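Local coordinates for initiator protein NS1 (Human bocavirus, PDB 4KW3) that probably binds the viral replication origin, unwinds it and nicks one DNA strand to start rolling-circle replication, the part here being its N-terminal origin-recognition and nickase domain, at residues 32-37 with 72-77. Residues are numbered along the deposited sequence; the frame is centred on the assembly and turned at random.
Sequences WLLHAL and RHFGAV
Phe74, in the first turn of helix 74-94, packs its side chain obliquely against His35 and Leu34 of the short helix 31-38, and this one side chain makes every contact between the two segments. The tight side lies at His35, whose CD2 comes to 3.5 Å from Phe74 CD1. The phenyl carbons meet the imidazole at its CD2-NE2 edge, near its plane, while the two rings tilt at 52°, in neither a stack nor a T. With chi1 at 76°, Phe74 CG sits between its backbone N and carbonyl carbon, which sends the ring along the flank of helix 31-38, where it also touches Glu31 and Leu38. The looser side is at Leu34, a buried, apolar residue: its CB rests 4.0 Å from Phe74 CD2. A wholly apolar ring suits this seam because it can serve both neighbours. Histidine fits by turning CD2 closest to the phenyl while its NE2 also hydrogen-bonds to Glu31 OE1. The seam joins two helices of the nickase domain, the Phe74 side chain about 10 Å from that of Glu108, a predicted divalent-metal ligand. No hydrogen bond joins the segments, so their union rests on van der Waals and ring contacts, and the carboxylate of Glu31 may favour a protonated His35.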
ATOM      1  N   TRP A  32      -3.022 -15.579   7.755  1.00 56.92           N
ATOM      2  CA  TRP A  32      -2.700 -15.478   9.190  1.00 53.43           C
ATOM      3  C   TRP A  32      -1.182 -15.441   9.444  1.00 57.51           C
ATOM      4  O   TRP A  32      -0.731 -14.815  10.399  1.00 62.56           O
ATOM      5  CB  TRP A  32      -3.355 -16.609   9.988  1.00 54.35           C
ATOM      6  CG  TRP A  32      -2.861 -17.943   9.579  1.00 63.60           C
ATOM      7  CD1 TRP A  32      -1.745 -18.591  10.047  1.00 63.31           C
ATOM      8  CD2 TRP A  32      -3.444 -18.798   8.591  1.00 67.91           C
ATOM      9  NE1 TRP A  32      -1.603 -19.797   9.406  1.00 69.46           N
ATOM     10  CE2 TRP A  32      -2.631 -19.952   8.508  1.00 70.86           C
ATOM     11  CE3 TRP A  32      -4.574 -18.702   7.769  1.00 67.60           C
ATOM     12  CZ2 TRP A  32      -2.913 -21.007   7.633  1.00 64.61           C
ATOM     13  CZ3 TRP A  32      -4.852 -19.746   6.904  1.00 71.31           C
ATOM     14  CH2 TRP A  32      -4.023 -20.887   6.844  1.00 67.30           C
ATOM     15  N   LEU A  33      -0.401 -16.102   8.588  1.00 51.80           N
ATOM     16  CA  LEU A  33       1.057 -15.962   8.627  1.00 53.87           C
ATOM     17  C   LEU A  33       1.486 -14.492   8.484  1.00 57.88           C
ATOM     18  O   LEU A  33       2.383 -14.025   9.208  1.00 52.09           O
ATOM     19  CB  LEU A  33       1.709 -16.802   7.525  1.00 58.69           C
ATOM     20  CG  LEU A  33       1.429 -18.309   7.504  1.00 64.47           C
ATOM     21  CD1 LEU A  33       2.066 -18.942   6.272  1.00 66.49           C
ATOM     22  CD2 LEU A  33       1.923 -18.975   8.780  1.00 42.08           C
ATOM     23  N   LEU A  34       0.834 -13.755   7.571  1.00 47.52           N
ATOM     24  CA  LEU A  34       1.188 -12.349   7.403  1.00 48.40           C
ATOM     25  C   LEU A  34       0.734 -11.533   8.602  1.00 52.02           C
ATOM     26  O   LEU A  34       1.419 -10.576   8.984  1.00 50.10           O
ATOM     27  CB  LEU A  34       0.656 -11.733   6.092  1.00 47.48           C
ATOM     28  CG  LEU A  34       1.245 -12.306   4.804  1.00 53.22           C
ATOM     29  CD1 LEU A  34       0.775 -11.532   3.594  1.00 54.27           C
ATOM     30  CD2 LEU A  34       2.773 -12.383   4.856  1.00 52.44           C
ATOM     31  N   HIS A  35      -0.393 -11.924   9.208  1.00 52.28           N
ATOM     32  CA  HIS A  35      -0.881 -11.237  10.409  1.00 52.10           C
ATOM     33  C   HIS A  35       0.226 -11.232  11.452  1.00 57.74           C
ATOM     34  O   HIS A  35       0.469 -10.210  12.094  1.00 51.07           O
ATOM     35  CB  HIS A  35      -2.135 -11.903  11.019  1.00 49.75           C
ATOM     36  CG  HIS A  35      -3.321 -11.948  10.106  1.00 48.85           C
ATOM     37  ND1 HIS A  35      -4.377 -12.806  10.310  1.00 55.11           N
ATOM     38  CD2 HIS A  35      -3.612 -11.252   8.984  1.00 48.59           C
ATOM     39  CE1 HIS A  35      -5.267 -12.642   9.348  1.00 54.84           C
ATOM     40  NE2 HIS A  35      -4.825 -11.706   8.528  1.00 54.37           N
ATOM     41  N   ALA A  36       0.901 -12.376  11.599  1.00 52.57           N
ATOM     42  CA  ALA A  36       1.916 -12.536  12.626  1.00 56.17           C
ATOM     43  C   ALA A  36       3.237 -11.850  12.248  1.00 62.36           C
ATOM     44  O   ALA A  36       3.829 -11.126  13.066  1.00 59.43           O
ATOM     45  CB  ALA A  36       2.140 -14.025  12.906  1.00 46.62           C
ATOM     46  N   LEU A  37       3.684 -12.074  11.011  1.00 53.67           N
ATOM     47  CA  LEU A  37       4.948 -11.510  10.529  1.00 51.83           C
ATOM     48  C   LEU A  37       4.926  -9.973  10.438  1.00 57.61           C
ATOM     49  O   LEU A  37       5.920  -9.315  10.741  1.00 61.62           O
ATOM     50  CB  LEU A  37       5.347 -12.141   9.193  1.00 48.62           C
ATOM     51  CG  LEU A  37       5.884 -13.580   9.199  1.00 46.97           C
ATOM     52  CD1 LEU A  37       5.958 -14.146   7.774  1.00 44.38           C
ATOM     53  CD2 LEU A  37       7.241 -13.677   9.882  1.00 48.51           C
ATOM     54  N   ARG A  72      -2.849  -0.631  12.469  1.00 55.09           N
ATOM     55  CA  ARG A  72      -2.038  -1.743  12.922  1.00 43.56           C
ATOM     56  C   ARG A  72      -2.231  -3.020  12.111  1.00 49.12           C
ATOM     57  O   ARG A  72      -1.479  -3.978  12.291  1.00 57.16           O
ATOM     58  CB  ARG A  72      -2.371  -2.072  14.390  1.00 48.90           C
ATOM     59  CG  ARG A  72      -2.254  -0.935  15.391  1.00 64.25           C
ATOM     60  CD  ARG A  72      -2.935  -1.305  16.731  1.00 82.77           C
ATOM     61  NE  ARG A  72      -2.558  -2.639  17.217  1.00 96.90           N
ATOM     62  CZ  ARG A  72      -3.415  -3.617  17.520  1.00 99.87           C
ATOM     63  NH1 ARG A  72      -4.723  -3.435  17.405  1.00104.51           N
ATOM     64  NH2 ARG A  72      -2.961  -4.788  17.947  1.00 94.25           N
ATOM     65  N   HIS A  73      -3.275  -3.091  11.291  1.00 44.92           N
ATOM     66  CA  HIS A  73      -3.500  -4.344  10.565  1.00 49.49           C
ATOM     67  C   HIS A  73      -2.426  -4.504   9.489  1.00 53.15           C
ATOM     68  O   HIS A  73      -1.778  -3.528   9.103  1.00 47.37           O
ATOM     69  CB  HIS A  73      -4.893  -4.410   9.958  1.00 39.71           C
ATOM     70  CG  HIS A  73      -5.133  -3.376   8.902  1.00 51.45           C
ATOM     71  ND1 HIS A  73      -5.602  -2.112   9.191  1.00 44.04           N
ATOM     72  CD2 HIS A  73      -4.951  -3.414   7.561  1.00 53.39           C
ATOM     73  CE1 HIS A  73      -5.719  -1.422   8.075  1.00 41.69           C
ATOM     74  NE2 HIS A  73      -5.319  -2.186   7.072  1.00 53.57           N
ATOM     75  N   PHE A  74      -2.247  -5.729   9.008  1.00 47.98           N
ATOM     76  CA  PHE A  74      -1.053  -6.051   8.241  1.00 43.47           C
ATOM     77  C   PHE A  74      -0.927  -5.215   6.973  1.00 46.54           C
ATOM     78  O   PHE A  74       0.166  -4.778   6.625  1.00 41.55           O
ATOM     79  CB  PHE A  74      -0.947  -7.552   7.945  1.00 44.50           C
ATOM     80  CG  PHE A  74      -1.877  -8.042   6.861  1.00 45.77           C
ATOM     81  CD1 PHE A  74      -3.218  -8.279   7.132  1.00 35.10           C
ATOM     82  CD2 PHE A  74      -1.399  -8.301   5.576  1.00 47.18           C
ATOM     83  CE1 PHE A  74      -4.072  -8.758   6.146  1.00 45.39           C
ATOM     84  CE2 PHE A  74      -2.254  -8.766   4.572  1.00 40.46           C
ATOM     85  CZ  PHE A  74      -3.590  -9.000   4.856  1.00 43.11           C
ATOM     86  N   GLY A  75      -2.053  -4.943   6.330  1.00 47.57           N
ATOM     87  CA  GLY A  75      -2.063  -4.093   5.159  1.00 40.47           C
ATOM     88  C   GLY A  75      -1.604  -2.691   5.482  1.00 40.83           C
ATOM     89  O   GLY A  75      -0.919  -2.059   4.685  1.00 40.68           O
ATOM     90  N   ALA A  76      -1.979  -2.191   6.653  1.00 45.70           N
ATOM     91  CA  ALA A  76      -1.523  -0.871   7.043  1.00 46.45           C
ATOM     92  C   ALA A  76      -0.009  -0.862   7.283  1.00 44.20           C
ATOM     93  O   ALA A  76       0.684   0.079   6.881  1.00 47.82           O
ATOM     94  CB  ALA A  76      -2.286  -0.364   8.264  1.00 32.87           C
ATOM     95  N   VAL A  77       0.504  -1.932   7.883  1.00 41.68           N
ATOM     96  CA  VAL A  77       1.933  -2.043   8.151  1.00 46.29           C
ATOM     97  C   VAL A  77       2.737  -2.133   6.849  1.00 46.02           C
ATOM     98  O   VAL A  77       3.748  -1.439   6.683  1.00 41.63           O
ATOM     99  CB  VAL A  77       2.231  -3.273   9.033  1.00 50.32           C
ATOM    100  CG1 VAL A  77       3.752  -3.446   9.278  1.00 38.21           C
ATOM    101  CG2 VAL A  77       1.496  -3.146  10.346  1.00 36.02           C
TER